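Local coordinates for fructose-bisphosphate aldolase class I (Thermoproteus tenax, PDB 1W8S), which belongs to the DeoC/LacD family of aldolases and folds as a TIM barrel, modelled here with a bound 1,6-di-O-phosphono-beta-D-fructofuranose, at residues D56-Q61 against G71-I76; L75-N80 against V102-S107. The protein carries 2 engineered substitutions. One frame throughout, in Å; residues are numbered along the deposited sequence.

Contact 1. Residues D56-Q61 against G71-I76; sequences DGVVFQ and GSVPLI
V73 sends its CG1 branch, anti to the backbone N (chi1 175°), against the G57 backbone, where it ends 3.4 Å from G57 CA. The ring of P74 follows, its CG 3.2 Å from the carbonyl O of D56. The P74 carbonyl then starts the strand pairing: its O accepts from V58 N at 3.0 Å and also meets G57 CA in a CA-H...O contact. With V58 bridged to L75 and V59 to I76, both parallel, the segments give the neighbouring strands of a beta-alpha-beta unit whose crossover is helix 62-68, one step round the TIM barrel. L75 lies on the face of V58; its CD1 reaches F60 CB at 3.8 Å, the two side chains crossing at about a right angle, while V58 CG2 sits over one face of the F60 ring, near its rim. Facing the other way, I76 sets CB 4.1 Å from V59 CG2; the V59 side chain is about 5 Å from the bound 1,6-di-O-phosphono-beta-D-fructofuranose (FBP). The I76 backbone carries the ladder on: its N donates to V58 O at 2.9 Å, almost straight (176° at the hydrogen), and its O receives F60 N at 3.1 Å.

Contact 2. Residues L75-N80 against V102-S107; sequences LILKLN and VSLGAS
L75 O accepts the backbone N-H of S107 at 2.8 Å, the donor lying in the carbonyl plane with a C=O...N angle of 158°, and it is also approached by A106 CA. A single water fastens the same corner: it takes the L75 N-H at 3.0 Å, donates to G105 O at 2.7 Å and hydrogen-bonds S107 OG. Both backbone polar groups of L75 are thereby engaged by the 102-107 segment, one directly and one through water.

The apolar part of the contact is carried by L75, L77, L104 and A106. The CD2 branch of L75 lies against the turn, 3.8 Å from L104 O, while its CG packs on A106 CA. Two residues on, L77 points toward the turn and lays its CB 3.9 Å from A106 CB; A106 CB also lies near L75 CD2 (4.3 Å). With CG anti to the backbone N (chi1 -160°), L77 places its CD2 4.1 Å from L104 CD1, the two side chains slanting across each other. A65 of helix 62-68 touches L75 and L77, and R62 and E66 touch L104, so that helix borders the same apolar patch.

After helix 98-103, G105 takes the positive phi (93°) at which a CB would press on the carbonyl O of L104. Two backbone bonds return into the last helical turn, G105 N to V102 O being one of them, and with the positive phi they make a Schellman motif. The chain passes from this helix end into strand 108-113, the next parallel strand beside 75-81, in the helix-strand alternation of a TIM barrel.

Contacts 1 and 2 have centres 8 Å apart and share L75 and I76, the start of strand 75-81. Along the chain the order is strand 57-60, helix 62-68, strand 75-81, the short antiparallel strand 93-94, helix 98-103, strand 108-113. Strand 75-81 is thus a shared stave, joined on one flank to strand 57-60 and on the other to strand 108-113, so that the two contacts are successive steps of one barrel. A probable hydrogen bond from K78 N to F60 O, 2.9 Å, carries the pairing of contact 1 into segment 75-80. Contact 1 is buried and approaches the bound FBP, whereas contact 2 is only partly buried, the L75 side chain about 12 Å away.

Contact 1. Residues D56-Q61 against G71-I76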
loop_
_atom_site.group_PDB
_atom_site.type_symbol
_atom_site.label_atom_id
_atom_site.label_comp_id
_atom_site.label_asym_id
_atom_site.label_seq_id
_atom_site.Cartn_x
_atom_site.Cartn_y
_atom_site.Cartn_z
ATOM N N ASP E 56 15.296 -8.915 35.040
ATOM C CA ASP E 56 14.490 -10.001 34.474
ATOM C C ASP E 56 14.640 -10.209 32.987
ATOM O O ASP E 56 14.283 -11.263 32.470
ATOM C CB ASP E 56 13.013 -9.744 34.743
ATOM C CG ASP E 56 12.720 -9.688 36.210
ATOM O OD1 ASP E 56 12.735 -10.775 36.861
ATOM O OD2 ASP E 56 12.509 -8.592 36.793
ATOM N N GLY E 57 15.132 -9.189 32.299
ATOM C CA GLY E 57 15.193 -9.223 30.849
ATOM C C GLY E 57 15.891 -8.025 30.256
ATOM O O GLY E 57 16.201 -7.048 30.960
ATOM N N VAL E 58 16.132 -8.125 28.952
ATOM C CA VAL E 58 16.638 -7.042 28.128
ATOM C C VAL E 58 15.725 -6.892 26.900
ATOM O O VAL E 58 15.104 -7.869 26.470
ATOM C CB VAL E 58 18.085 -7.330 27.668
ATOM C CG1 VAL E 58 19.037 -7.275 28.817
ATOM C CG2 VAL E 58 18.182 -8.711 26.980
ATOM N N VAL E 59 15.633 -5.679 26.356
ATOM C CA VAL E 59 14.911 -5.416 25.118
ATOM C C VAL E 59 15.964 -5.055 24.055
ATOM O O VAL E 59 16.687 -4.072 24.227
ATOM C CB VAL E 59 13.947 -4.236 25.284
ATOM C CG1 VAL E 59 13.177 -3.970 24.014
ATOM C CG2 VAL E 59 12.982 -4.483 26.433
ATOM N N PHE E 60 16.070 -5.859 22.996
ATOM C CA PHE E 60 17.012 -5.616 21.893
ATOM C C PHE E 60 16.232 -5.557 20.560
ATOM O O PHE E 60 15.241 -6.257 20.398
ATOM C CB PHE E 60 18.001 -6.774 21.717
ATOM C CG PHE E 60 19.095 -6.898 22.774
ATOM C CD1 PHE E 60 19.366 -5.902 23.711
ATOM C CD2 PHE E 60 19.904 -8.033 22.765
ATOM C CE1 PHE E 60 20.369 -6.066 24.629
ATOM C CE2 PHE E 60 20.924 -8.198 23.668
ATOM C CZ PHE E 60 21.160 -7.213 24.610
ATOM N N GLN E 61 16.735 -4.763 19.615
ATOM C CA GLN E 61 16.357 -4.892 18.191
ATOM C C GLN E 61 17.043 -6.125 17.626
ATOM O O GLN E 61 18.006 -6.644 18.191
ATOM C CB GLN E 61 16.789 -3.668 17.382
ATOM C CG GLN E 61 16.307 -2.333 17.881
ATOM C CD GLN E 61 14.898 -2.020 17.482
ATOM O OE1 GLN E 61 14.345 -2.611 16.529
ATOM N NE2 GLN E 61 14.307 -1.063 18.184
ATOM N N GLY E 71 21.847 -15.725 25.475
ATOM C CA GLY E 71 20.954 -16.559 26.271
ATOM C C GLY E 71 20.967 -16.350 27.784
ATOM O O GLY E 71 20.241 -17.040 28.491
ATOM N N SER E 72 21.709 -15.361 28.275
ATOM C CA SER E 72 22.014 -15.243 29.701
ATOM C C SER E 72 20.941 -14.542 30.557
ATOM O O SER E 72 20.923 -14.687 31.777
ATOM C CB SER E 72 23.355 -14.537 29.877
ATOM O OG SER E 72 23.301 -13.193 29.397
ATOM N N VAL E 73 20.089 -13.768 29.907
ATOM C CA VAL E 73 18.969 -13.070 30.525
ATOM C C VAL E 73 17.828 -13.162 29.500
ATOM O O VAL E 73 18.083 -13.017 28.318
ATOM C CB VAL E 73 19.352 -11.586 30.733
ATOM C CG1 VAL E 73 18.209 -10.793 31.254
ATOM C CG2 VAL E 73 20.488 -11.494 31.733
ATOM N N PRO E 74 16.596 -13.389 29.906
ATOM C CA PRO E 74 15.493 -13.417 28.933
ATOM C C PRO E 74 15.425 -12.190 28.011
ATOM O O PRO E 74 15.690 -11.059 28.409
ATOM C CB PRO E 74 14.251 -13.497 29.808
ATOM C CG PRO E 74 14.711 -14.105 31.099
ATOM C CD PRO E 74 16.137 -13.688 31.277
ATOM N N LEU E 75 15.066 -12.434 26.762
ATOM C CA LEU E 75 15.104 -11.415 25.723
ATOM C C LEU E 75 13.686 -11.078 25.253
ATOM O O LEU E 75 12.914 -11.971 24.973
ATOM C CB LEU E 75 15.914 -11.938 24.549
ATOM C CG LEU E 75 15.794 -11.202 23.221
ATOM C CD1 LEU E 75 16.368 -9.816 23.326
ATOM C CD2 LEU E 75 16.490 -12.004 22.133
ATOM N N ILE E 76 13.393 -9.776 25.182
ATOM C CA ILE E 76 12.238 -9.229 24.514
ATOM C C ILE E 76 12.784 -8.618 23.233
ATOM O O ILE E 76 13.613 -7.703 23.276
ATOM C CB ILE E 76 11.560 -8.182 25.369
ATOM C CG1 ILE E 76 11.171 -8.786 26.719
ATOM C CG2 ILE E 76 10.330 -7.612 24.653
ATOM C CD1 ILE E 76 10.457 -7.815 27.662
#

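Contact 2. Residues L75-N80 against V102-S107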
loop_
_atom_site.group_PDB
_atom_site.type_symbol
_atom_site.label_atom_id
_atom_site.label_comp_id
_atom_site.label_asym_id
_atom_site.label_seq_id
_atom_site.Cartn_x
_atom_site.Cartn_y
_atom_site.Cartn_z
ATOM N N LEU E 75 15.066 -12.434 26.762
ATOM C CA LEU E 75 15.104 -11.415 25.723
ATOM C C LEU E 75 13.686 -11.078 25.253
ATOM O O LEU E 75 12.914 -11.971 24.973
ATOM C CB LEU E 75 15.914 -11.938 24.549
ATOM C CG LEU E 75 15.794 -11.202 23.221
ATOM C CD1 LEU E 75 16.368 -9.816 23.326
ATOM C CD2 LEU E 75 16.490 -12.004 22.133
ATOM N N ILE E 76 13.393 -9.776 25.182
ATOM C CA ILE E 76 12.238 -9.229 24.514
ATOM C C ILE E 76 12.784 -8.618 23.233
ATOM O O ILE E 76 13.613 -7.703 23.276
ATOM C CB ILE E 76 11.560 -8.182 25.369
ATOM C CG1 ILE E 76 11.171 -8.786 26.719
ATOM C CG2 ILE E 76 10.330 -7.612 24.653
ATOM C CD1 ILE E 76 10.457 -7.815 27.662
ATOM N N LEU E 77 12.379 -9.179 22.099
ATOM C CA LEU E 77 12.777 -8.682 20.776
ATOM C C LEU E 77 11.810 -7.582 20.343
ATOM O O LEU E 77 10.605 -7.805 20.133
ATOM C CB LEU E 77 12.824 -9.819 19.787
ATOM C CG LEU E 77 13.599 -9.737 18.488
ATOM C CD1 LEU E 77 13.408 -8.440 17.783
ATOM C CD2 LEU E 77 15.055 -9.941 18.785
ATOM N N LYS E 78 12.337 -6.360 20.312
ATOM C CA LYS E 78 11.633 -5.174 19.866
ATOM C C LYS E 78 11.548 -5.213 18.345
ATOM O O LYS E 78 12.577 -5.118 17.669
ATOM C CB LYS E 78 12.443 -3.943 20.286
ATOM C CG LYS E 78 11.867 -2.601 19.857
ATOM C CD LYS E 78 10.450 -2.498 20.232
ATOM C CE LYS E 78 9.894 -1.075 20.049
ATOM N NZ LYS E 78 10.502 -0.327 18.975
ATOM N N LEU E 79 10.349 -5.426 17.818
ATOM C CA LEU E 79 10.178 -5.774 16.398
ATOM C C LEU E 79 10.215 -4.578 15.460
ATOM O O LEU E 79 10.651 -4.721 14.326
ATOM C CB LEU E 79 8.872 -6.544 16.129
ATOM C CG LEU E 79 8.734 -7.868 16.869
ATOM C CD1 LEU E 79 7.277 -8.275 16.836
ATOM C CD2 LEU E 79 9.584 -8.916 16.226
ATOM N N ASN E 80 9.726 -3.425 15.904
ATOM C CA ASN E 80 9.679 -2.265 15.037
ATOM C C ASN E 80 10.744 -1.279 15.460
ATOM O O ASN E 80 11.547 -1.578 16.323
ATOM C CB ASN E 80 8.276 -1.635 14.861
ATOM C CG ASN E 80 7.563 -1.259 16.161
ATOM O OD1 ASN E 80 7.985 -1.617 17.259
ATOM N ND2 ASN E 80 6.421 -0.584 16.014
ATOM N N VAL E 102 11.709 -15.760 17.444
ATOM C CA VAL E 102 11.826 -17.062 18.012
ATOM C C VAL E 102 13.190 -17.655 17.708
ATOM O O VAL E 102 13.882 -18.111 18.630
ATOM C CB VAL E 102 10.707 -17.983 17.524
ATOM C CG1 VAL E 102 10.992 -19.421 17.920
ATOM C CG2 VAL E 102 9.387 -17.501 18.147
ATOM N N SER E 103 13.604 -17.601 16.440
ATOM C CA SER E 103 14.934 -18.094 16.049
ATOM C C SER E 103 16.117 -17.363 16.755
ATOM O O SER E 103 17.173 -17.955 16.980
ATOM C CB SER E 103 15.116 -18.036 14.525
ATOM O OG SER E 103 16.416 -18.513 14.149
ATOM N N LEU E 104 15.895 -16.111 17.126
ATOM C CA LEU E 104 16.877 -15.257 17.782
ATOM C C LEU E 104 16.933 -15.440 19.315
ATOM O O LEU E 104 17.777 -14.832 19.994
ATOM C CB LEU E 104 16.607 -13.794 17.382
ATOM C CG LEU E 104 16.986 -13.433 15.942
ATOM C CD1 LEU E 104 16.574 -12.039 15.605
ATOM C CD2 LEU E 104 18.469 -13.616 15.686
ATOM N N GLY E 105 16.047 -16.292 19.845
ATOM C CA GLY E 105 16.043 -16.668 21.238
ATOM C C GLY E 105 15.147 -15.828 22.118
ATOM O O GLY E 105 15.259 -15.874 23.341
ATOM N N ALA E 106 14.251 -15.082 21.506
ATOM C CA ALA E 106 13.307 -14.234 22.235
ATOM C C ALA E 106 12.361 -15.063 23.076
ATOM O O ALA E 106 11.934 -16.115 22.644
ATOM C CB ALA E 106 12.505 -13.384 21.257
ATOM N N SER E 107 12.046 -14.571 24.279
ATOM C CA SER E 107 10.976 -15.099 25.133
ATOM C C SER E 107 9.713 -14.262 25.081
ATOM O O SER E 107 8.676 -14.654 25.616
ATOM C CB SER E 107 11.419 -15.109 26.596
ATOM O OG SER E 107 12.440 -16.039 26.782
HETATM O O HOH W 1 14.838 -15.304 25.911
#